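Local structure of CalsepRRP (Calystegia sepium, 1JY5) at residues A[2-7]-A[110-115]; A[134-139]-A[156-161]; A[171-176]-A[197-202]. The protein belongs to the ribonuclease T2 family, whose members generally bind and cleave RNA, an activity this relative may or may not share. All coordinates share one frame; numbering follows the deposited sequence.

Contact 1 of 3, residues A[2-7]-A[110-115]; sequences HKEFDY and SPVLGN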
loop_
_atom_site.group_PDB
_atom_site.type_symbol
_atom_site.label_atom_id
_atom_site.label_comp_id
_atom_site.label_asym_id
_atom_site.label_seq_id
_atom_site.Cartn_x
_atom_site.Cartn_y
_atom_site.Cartn_z
ATOM N N HIS A 2 1.482 16.979 -17.913
ATOM C CA HIS A 2 0.818 15.667 -18.132
ATOM C C HIS A 2 -0.671 15.755 -17.797
ATOM O O HIS A 2 -1.120 16.712 -17.164
ATOM C CB HIS A 2 1.467 14.594 -17.251
ATOM C CG HIS A 2 1.370 14.878 -15.781
ATOM N ND1 HIS A 2 2.156 15.816 -15.148
ATOM C CD2 HIS A 2 0.542 14.376 -14.832
ATOM C CE1 HIS A 2 1.817 15.882 -13.870
ATOM N NE2 HIS A 2 0.841 15.021 -13.655
ATOM N N LYS A 3 -1.433 14.757 -18.233
ATOM C CA LYS A 3 -2.862 14.711 -17.950
ATOM C C LYS A 3 -3.029 14.482 -16.446
ATOM O O LYS A 3 -2.278 13.709 -15.853
ATOM C CB LYS A 3 -3.507 13.558 -18.721
ATOM C CG LYS A 3 -4.948 13.275 -18.338
ATOM C CD LYS A 3 -5.406 11.932 -18.882
ATOM C CE LYS A 3 -6.508 11.347 -18.011
ATOM N NZ LYS A 3 -6.887 9.974 -18.436
ATOM N N GLU A 4 -3.995 15.154 -15.827
ATOM C CA GLU A 4 -4.226 14.972 -14.395
ATOM C C GLU A 4 -4.645 13.518 -14.208
ATOM O O GLU A 4 -5.325 12.949 -15.067
ATOM C CB GLU A 4 -5.341 15.896 -13.893
ATOM C CG GLU A 4 -5.410 16.017 -12.367
ATOM C CD GLU A 4 -6.662 16.735 -11.879
ATOM O OE1 GLU A 4 -7.345 17.376 -12.706
ATOM O OE2 GLU A 4 -6.964 16.665 -10.663
ATOM N N PHE A 5 -4.233 12.917 -13.099
ATOM C CA PHE A 5 -4.572 11.525 -12.818
ATOM C C PHE A 5 -6.083 11.350 -12.681
ATOM O O PHE A 5 -6.809 12.303 -12.393
ATOM C CB PHE A 5 -3.852 11.051 -11.550
ATOM C CG PHE A 5 -4.371 11.662 -10.279
ATOM C CD1 PHE A 5 -5.247 10.957 -9.459
ATOM C CD2 PHE A 5 -3.963 12.930 -9.886
ATOM C CE1 PHE A 5 -5.707 11.507 -8.261
ATOM C CE2 PHE A 5 -4.416 13.491 -8.690
ATOM C CZ PHE A 5 -5.290 12.777 -7.877
ATOM N N ASP A 6 -6.554 10.125 -12.882
ATOM C CA ASP A 6 -7.986 9.841 -12.822
ATOM C C ASP A 6 -8.490 9.394 -11.457
ATOM O O ASP A 6 -9.533 9.853 -10.993
ATOM C CB ASP A 6 -8.331 8.777 -13.865
ATOM C CG ASP A 6 -8.080 9.251 -15.277
ATOM O OD1 ASP A 6 -7.557 8.459 -16.090
ATOM O OD2 ASP A 6 -8.419 10.417 -15.577
ATOM N N TYR A 7 -7.750 8.498 -10.815
ATOM C CA TYR A 7 -8.160 7.999 -9.514
ATOM C C TYR A 7 -6.948 7.623 -8.675
ATOM O O TYR A 7 -5.819 7.572 -9.168
ATOM C CB TYR A 7 -9.072 6.777 -9.692
ATOM C CG TYR A 7 -8.349 5.572 -10.256
ATOM C CD1 TYR A 7 -7.740 4.639 -9.410
ATOM C CD2 TYR A 7 -8.202 5.405 -11.636
ATOM C CE1 TYR A 7 -6.994 3.574 -9.924
ATOM C CE2 TYR A 7 -7.458 4.344 -12.161
ATOM C CZ TYR A 7 -6.855 3.439 -11.302
ATOM O OH TYR A 7 -6.078 2.428 -11.818
ATOM N N SER A 110 -0.715 16.212 -7.085
ATOM C CA SER A 110 -1.156 17.601 -7.163
ATOM C C SER A 110 -2.022 17.714 -8.419
ATOM O O SER A 110 -1.836 16.961 -9.373
ATOM C CB SER A 110 0.047 18.549 -7.257
ATOM O OG SER A 110 0.871 18.247 -8.370
ATOM N N PRO A 111 -2.978 18.658 -8.443
ATOM C CA PRO A 111 -3.294 19.629 -7.395
ATOM C C PRO A 111 -4.216 19.119 -6.284
ATOM O O PRO A 111 -4.490 19.849 -5.334
ATOM C CB PRO A 111 -3.947 20.756 -8.180
ATOM C CG PRO A 111 -4.799 19.976 -9.135
ATOM C CD PRO A 111 -3.848 18.876 -9.616
ATOM N N VAL A 112 -4.699 17.883 -6.392
ATOM C CA VAL A 112 -5.600 17.345 -5.369
ATOM C C VAL A 112 -4.951 17.409 -3.988
ATOM O O VAL A 112 -5.568 17.864 -3.025
ATOM C CB VAL A 112 -6.011 15.889 -5.682
ATOM C CG1 VAL A 112 -6.896 15.347 -4.573
ATOM C CG2 VAL A 112 -6.752 15.837 -7.009
ATOM N N LEU A 113 -3.714 16.932 -3.897
ATOM C CA LEU A 113 -2.952 16.977 -2.656
ATOM C C LEU A 113 -1.825 17.935 -3.039
ATOM O O LEU A 113 -1.038 17.646 -3.942
ATOM C CB LEU A 113 -2.432 15.578 -2.292
ATOM C CG LEU A 113 -3.573 14.553 -2.199
ATOM C CD1 LEU A 113 -3.042 13.182 -1.763
ATOM C CD2 LEU A 113 -4.617 15.044 -1.204
ATOM N N GLY A 114 -1.774 19.083 -2.365
ATOM C CA GLY A 114 -0.810 20.118 -2.704
ATOM C C GLY A 114 0.631 20.061 -2.258
ATOM O O GLY A 114 1.464 20.801 -2.788
ATOM N N ASN A 115 0.946 19.208 -1.293
ATOM C CA ASN A 115 2.321 19.107 -0.815
ATOM C C ASN A 115 2.558 17.748 -0.174
ATOM O O ASN A 115 1.630 16.958 -0.027
ATOM C CB ASN A 115 2.625 20.239 0.181
ATOM C CG ASN A 115 1.704 20.223 1.388
ATOM O OD1 ASN A 115 1.505 19.181 2.012
ATOM N ND2 ASN A 115 1.152 21.386 1.734
HETATM O O HOH W 1 0.730 16.281 -10.638
#
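F5 and V112 form the apolar part of this contact: CZ of F5 lies 3.5 Å from CG2 of V112, and CE2 of F5 lies 3.7 Å from that same methyl, which comes at the ring obliquely. A chi1 of 70° puts CG between the F5 backbone N and carbonyl carbon, and this carries the far end of the ring toward V112 although CB does not point there. From E4, whose chain is extended, OE2 comes within 3.8 Å of V112 CG2 and touches CD of P111, a proline behind a cis peptide bond. Beside this pair, water 1 lies 2.9 Å from S110 O, to which it can donate though other acceptors compete for its protons, and accepts a weak bond from H2 NE2. One shell further out, K3 NZ bridges to D6 OD1 at 2.9 Å on the syn side of the carboxylate, while K184 NZ binds the carbonyls of F5 and D6. On the 110-115 side, N115 is the N-cap of helix 116-129. Since D6 and Y7 both face D48, the 2-7 segment ends in a classic beta bulge, where the N-terminal arm enters strand 7-14 of the antiparallel sheet.

Contact 2 of 3, residues A[134-139]-A[156-161]; sequences EILSES and SAIQSA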
loop_
_atom_site.group_PDB
_atom_site.type_symbol
_atom_site.label_atom_id
_atom_site.label_comp_id
_atom_site.label_asym_id
_atom_site.label_seq_id
_atom_site.Cartn_x
_atom_site.Cartn_y
_atom_site.Cartn_z
ATOM N N GLU A 134 -8.327 -5.603 9.794
ATOM C CA GLU A 134 -9.450 -5.816 10.704
ATOM C C GLU A 134 -10.628 -6.456 9.974
ATOM O O GLU A 134 -11.333 -7.301 10.527
ATOM C CB GLU A 134 -9.896 -4.485 11.326
ATOM C CG GLU A 134 -11.104 -4.602 12.257
ATOM C CD GLU A 134 -11.583 -3.259 12.790
ATOM O OE1 GLU A 134 -10.777 -2.546 13.427
ATOM O OE2 GLU A 134 -12.768 -2.917 12.579
ATOM N N ILE A 135 -10.846 -6.046 8.730
ATOM C CA ILE A 135 -11.938 -6.599 7.942
ATOM C C ILE A 135 -11.717 -8.092 7.713
ATOM O O ILE A 135 -12.647 -8.893 7.822
ATOM C CB ILE A 135 -12.063 -5.890 6.581
ATOM C CG1 ILE A 135 -12.598 -4.468 6.790
ATOM C CG2 ILE A 135 -12.982 -6.684 5.657
ATOM C CD1 ILE A 135 -12.654 -3.633 5.523
ATOM N N LEU A 136 -10.483 -8.467 7.398
ATOM C CA LEU A 136 -10.175 -9.872 7.168
ATOM C C LEU A 136 -10.264 -10.681 8.461
ATOM O O LEU A 136 -10.851 -11.761 8.479
ATOM C CB LEU A 136 -8.779 -10.029 6.555
ATOM C CG LEU A 136 -8.594 -9.518 5.123
ATOM C CD1 LEU A 136 -7.207 -9.910 4.638
ATOM C CD2 LEU A 136 -9.663 -10.106 4.206
ATOM N N SER A 137 -9.697 -10.156 9.543
ATOM C CA SER A 137 -9.724 -10.865 10.818
ATOM C C SER A 137 -11.146 -11.163 11.286
ATOM O O SER A 137 -11.433 -12.261 11.762
ATOM C CB SER A 137 -8.975 -10.072 11.896
ATOM O OG SER A 137 -9.536 -8.786 12.079
ATOM N N GLU A 138 -12.042 -10.193 11.141
ATOM C CA GLU A 138 -13.425 -10.386 11.559
ATOM C C GLU A 138 -14.170 -11.368 10.652
ATOM O O GLU A 138 -15.311 -11.735 10.928
ATOM C CB GLU A 138 -14.153 -9.040 11.596
ATOM C CG GLU A 138 -13.435 -8.000 12.445
ATOM C CD GLU A 138 -14.186 -6.691 12.530
ATOM O OE1 GLU A 138 -14.790 -6.283 11.515
ATOM O OE2 GLU A 138 -14.155 -6.059 13.607
ATOM N N SER A 139 -13.525 -11.792 9.568
ATOM C CA SER A 139 -14.142 -12.742 8.646
ATOM C C SER A 139 -13.475 -14.111 8.686
ATOM O O SER A 139 -13.747 -14.968 7.842
ATOM C CB SER A 139 -14.112 -12.204 7.215
ATOM O OG SER A 139 -15.207 -11.341 6.975
ATOM N N SER A 156 -14.461 -11.489 -1.357
ATOM C CA SER A 156 -15.837 -11.266 -0.929
ATOM C C SER A 156 -15.907 -10.581 0.429
ATOM O O SER A 156 -16.762 -9.726 0.658
ATOM C CB SER A 156 -16.595 -12.598 -0.882
ATOM O OG SER A 156 -17.919 -12.411 -0.409
ATOM N N ALA A 157 -15.010 -10.956 1.332
ATOM C CA ALA A 157 -14.992 -10.352 2.659
ATOM C C ALA A 157 -14.722 -8.852 2.545
ATOM O O ALA A 157 -15.415 -8.041 3.156
ATOM C CB ALA A 157 -13.921 -11.017 3.527
ATOM N N ILE A 158 -13.717 -8.480 1.760
ATOM C CA ILE A 158 -13.394 -7.064 1.592
ATOM C C ILE A 158 -14.524 -6.352 0.849
ATOM O O ILE A 158 -14.972 -5.285 1.262
ATOM C CB ILE A 158 -12.069 -6.893 0.830
ATOM C CG1 ILE A 158 -10.950 -7.566 1.626
ATOM C CG2 ILE A 158 -11.760 -5.412 0.626
ATOM C CD1 ILE A 158 -9.626 -7.621 0.919
ATOM N N GLN A 159 -14.983 -6.962 -0.238
ATOM C CA GLN A 159 -16.062 -6.419 -1.048
ATOM C C GLN A 159 -17.324 -6.091 -0.252
ATOM O O GLN A 159 -17.901 -5.013 -0.406
ATOM C CB GLN A 159 -16.416 -7.401 -2.167
ATOM C CG GLN A 159 -17.872 -7.327 -2.621
ATOM C CD GLN A 159 -18.213 -6.009 -3.276
ATOM O OE1 GLN A 159 -19.384 -5.662 -3.432
ATOM N NE2 GLN A 159 -17.188 -5.267 -3.673
ATOM N N SER A 160 -17.765 -7.017 0.593
ATOM C CA SER A 160 -18.978 -6.772 1.367
ATOM C C SER A 160 -18.802 -5.662 2.402
ATOM O O SER A 160 -19.770 -5.018 2.786
ATOM C CB SER A 160 -19.462 -8.066 2.042
ATOM O OG SER A 160 -18.529 -8.550 2.987
ATOM N N ALA A 161 -17.570 -5.422 2.841
ATOM C CA ALA A 161 -17.322 -4.374 3.827
ATOM C C ALA A 161 -17.132 -2.994 3.189
ATOM O O ALA A 161 -17.559 -1.990 3.750
ATOM C CB ALA A 161 -16.099 -4.729 4.674
#
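I135 meets A157, I158 and A161 with the branches of its side chain, and its CB bond is directed at helix 151-162. From CB, the CG2 branch stands anti to the backbone N and leans on the helix backbone, 3.7 Å from A157 O and 4.1 Å from I158 CA, with A161 CB also at 3.8 Å. On the other branch, CG1 passes A161 CB at 4.1 Å before CD1 ends 3.7 Å from the same methyl, so A161 is held by both arms of the isoleucine. Cutting I135 back to an alanine is likely to leave A161 CB without the CG2 and CD1 contacts and open a gap between the helices. To one side, CD2 of L136 reaches I158 CG1 at 3.8 Å, the two side chains crossing obliquely. To the other, S139 lays OG against A157 CB at 3.7 Å. A157 and A161, one helical turn apart, are small, consistent with the close backbone approach, 6.5 Å from S139 CA to A157 CA. The short helix 132-137 thus rests on helix 151-162, where I135 also touches L162 and L136 touches I154, while the loop residues Y141 and P166 pack against A157 and I158.

Contact 3 of 3, residues A[171-176]-A[197-202]; sequences KSDAVE and TCPSLV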
loop_
_atom_site.group_PDB
_atom_site.type_symbol
_atom_site.label_atom_id
_atom_site.label_comp_id
_atom_site.label_asym_id
_atom_site.label_seq_id
_atom_site.Cartn_x
_atom_site.Cartn_y
_atom_site.Cartn_z
ATOM N N LYS A 171 2.431 -13.571 -4.122
ATOM C CA LYS A 171 3.834 -13.906 -4.252
ATOM C C LYS A 171 3.906 -15.415 -4.059
ATOM O O LYS A 171 3.867 -15.907 -2.930
ATOM C CB LYS A 171 4.642 -13.182 -3.176
ATOM C CG LYS A 171 6.145 -13.280 -3.311
ATOM C CD LYS A 171 6.808 -12.496 -2.190
ATOM C CE LYS A 171 8.322 -12.521 -2.295
ATOM N NZ LYS A 171 8.947 -11.765 -1.168
ATOM N N SER A 172 3.968 -16.136 -5.176
ATOM C CA SER A 172 4.044 -17.594 -5.189
ATOM C C SER A 172 2.745 -18.271 -4.763
ATOM O O SER A 172 2.227 -19.143 -5.466
ATOM C CB SER A 172 5.186 -18.074 -4.292
ATOM O OG SER A 172 5.318 -19.485 -4.358
ATOM N N ASP A 173 2.229 -17.874 -3.605
ATOM C CA ASP A 173 0.995 -18.444 -3.083
ATOM C C ASP A 173 0.456 -17.645 -1.898
ATOM O O ASP A 173 -0.642 -17.905 -1.408
ATOM C CB ASP A 173 1.227 -19.886 -2.642
ATOM C CG ASP A 173 -0.030 -20.532 -2.125
ATOM O OD1 ASP A 173 -0.973 -20.696 -2.928
ATOM O OD2 ASP A 173 -0.083 -20.866 -0.920
ATOM N N ALA A 174 1.237 -16.678 -1.438
ATOM C CA ALA A 174 0.846 -15.842 -0.309
ATOM C C ALA A 174 0.393 -14.458 -0.770
ATOM O O ALA A 174 0.962 -13.890 -1.702
ATOM C CB ALA A 174 2.018 -15.702 0.647
ATOM N N VAL A 175 -0.626 -13.918 -0.109
ATOM C CA VAL A 175 -1.124 -12.591 -0.445
ATOM C C VAL A 175 -0.032 -11.571 -0.128
ATOM O O VAL A 175 0.429 -11.468 1.012
ATOM C CB VAL A 175 -2.391 -12.248 0.365
ATOM C CG1 VAL A 175 -2.833 -10.816 0.068
ATOM C CG2 VAL A 175 -3.502 -13.226 0.009
ATOM N N GLU A 176 0.391 -10.828 -1.145
ATOM C CA GLU A 176 1.435 -9.833 -0.964
ATOM C C GLU A 176 0.915 -8.404 -0.969
ATOM O O GLU A 176 1.355 -7.577 -0.171
ATOM C CB GLU A 176 2.510 -9.980 -2.045
ATOM C CG GLU A 176 3.567 -8.890 -1.993
ATOM C CD GLU A 176 4.753 -9.162 -2.901
ATOM O OE1 GLU A 176 4.537 -9.490 -4.091
ATOM O OE2 GLU A 176 5.902 -9.038 -2.422
ATOM N N THR A 197 -4.523 -12.980 -10.680
ATOM C CA THR A 197 -3.168 -13.499 -10.783
ATOM C C THR A 197 -2.831 -14.427 -9.616
ATOM O O THR A 197 -1.864 -15.189 -9.673
ATOM C CB THR A 197 -2.149 -12.352 -10.834
ATOM O OG1 THR A 197 -2.411 -11.423 -9.772
ATOM C CG2 THR A 197 -2.246 -11.627 -12.167
ATOM N N CYS A 198 -3.635 -14.362 -8.560
ATOM C CA CYS A 198 -3.418 -15.205 -7.393
ATOM C C CYS A 198 -3.974 -16.599 -7.603
ATOM O O CYS A 198 -4.926 -16.793 -8.358
ATOM C CB CYS A 198 -4.099 -14.615 -6.162
ATOM S SG CYS A 198 -3.307 -13.175 -5.388
ATOM N N PRO A 199 -3.378 -17.597 -6.934
ATOM C CA PRO A 199 -3.850 -18.978 -7.058
ATOM C C PRO A 199 -5.218 -19.042 -6.388
ATOM O O PRO A 199 -5.588 -18.131 -5.646
ATOM C CB PRO A 199 -2.816 -19.775 -6.265
ATOM C CG PRO A 199 -1.589 -18.934 -6.337
ATOM C CD PRO A 199 -2.115 -17.537 -6.179
ATOM N N SER A 200 -5.959 -20.115 -6.635
ATOM C CA SER A 200 -7.276 -20.285 -6.036
ATOM C C SER A 200 -7.181 -20.295 -4.510
ATOM O O SER A 200 -8.079 -19.812 -3.820
ATOM C CB SER A 200 -7.908 -21.593 -6.509
ATOM O OG SER A 200 -9.225 -21.721 -6.001
ATOM N N LEU A 201 -6.094 -20.860 -3.990
ATOM C CA LEU A 201 -5.878 -20.923 -2.549
ATOM C C LEU A 201 -4.657 -20.086 -2.195
ATOM O O LEU A 201 -3.605 -20.216 -2.818
ATOM C CB LEU A 201 -5.668 -22.372 -2.094
ATOM C CG LEU A 201 -6.867 -23.316 -2.228
ATOM C CD1 LEU A 201 -6.468 -24.707 -1.748
ATOM C CD2 LEU A 201 -8.042 -22.792 -1.413
ATOM N N VAL A 202 -4.800 -19.226 -1.193
ATOM C CA VAL A 202 -3.709 -18.354 -0.784
ATOM C C VAL A 202 -3.522 -18.352 0.722
ATOM O O VAL A 202 -4.374 -18.843 1.461
ATOM C CB VAL A 202 -3.964 -16.908 -1.253
ATOM C CG1 VAL A 202 -4.036 -16.866 -2.770
ATOM C CG2 VAL A 202 -5.254 -16.384 -0.642
#
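D173 and V175 meet V202 where the antiparallel beta hairpin of strands 167-171 and 174-182 turns beside the short strand 201-202. The turn is defined by backbone bonds: K171 and A174 pair in both directions, and D173 N also donates to K171 O at 2.6 Å, with S172 at phi 71° and psi -52°, the values of a classic gamma turn. K171 O therefore accepts from two amides, which arrive from the same face of its carbonyl plane.

The apolar contact is a valine pair. V175 CG2 lies 3.7 Å from V202 CG2, and the two side chains run at a slant to each other. Both residues are buried; V202 also packs on V151 and I154 of helix 151-162, and V175 on V168.

Between the backbones the contact is a CA-H...O interaction, V202 CA to D173 O at 3.2 Å, bent to 133° at the hydrogen. It stands next to conventional backbone bonds, as D173 and V175 both pair with S203, the residue after V202.

A covalent tie comes from the disulfide between C198 and C170, which fastens the chain leading into strand 201-202 to the hairpin strand just before the turn. Next to that cystine P199 covers the turn, its CG 3.9 Å from S172 O.

The D173 carboxylate also reaches over. With CG anti to the backbone N, the group swings across to the 197-202 segment, where D173 OD1 is 3.9 Å from P199 CG and lies 2.7 Å from L201 O.

Contact 1 is a surface contact, whereas contacts 2 and 3 are partly buried. Contacts 1 and 3 lie on opposite sides of the chain's centre, their own centres about 32 Å apart, yet the same antiparallel sheet serves both: contact 1 leads into strand 7-14, whose neighbour 174-182 carries contact 3. Contacts 2 and 3 are closer, with nearest atoms about 6 Å apart, and share helix 151-162, since I154 is touched by L136 from one and by V202 from the other. The chemistry follows the place: a water, a carboxylate and one aromatic ring at the N-terminal arm; aliphatic side chains between helices; backbone, carboxylate and disulfide at the hairpin.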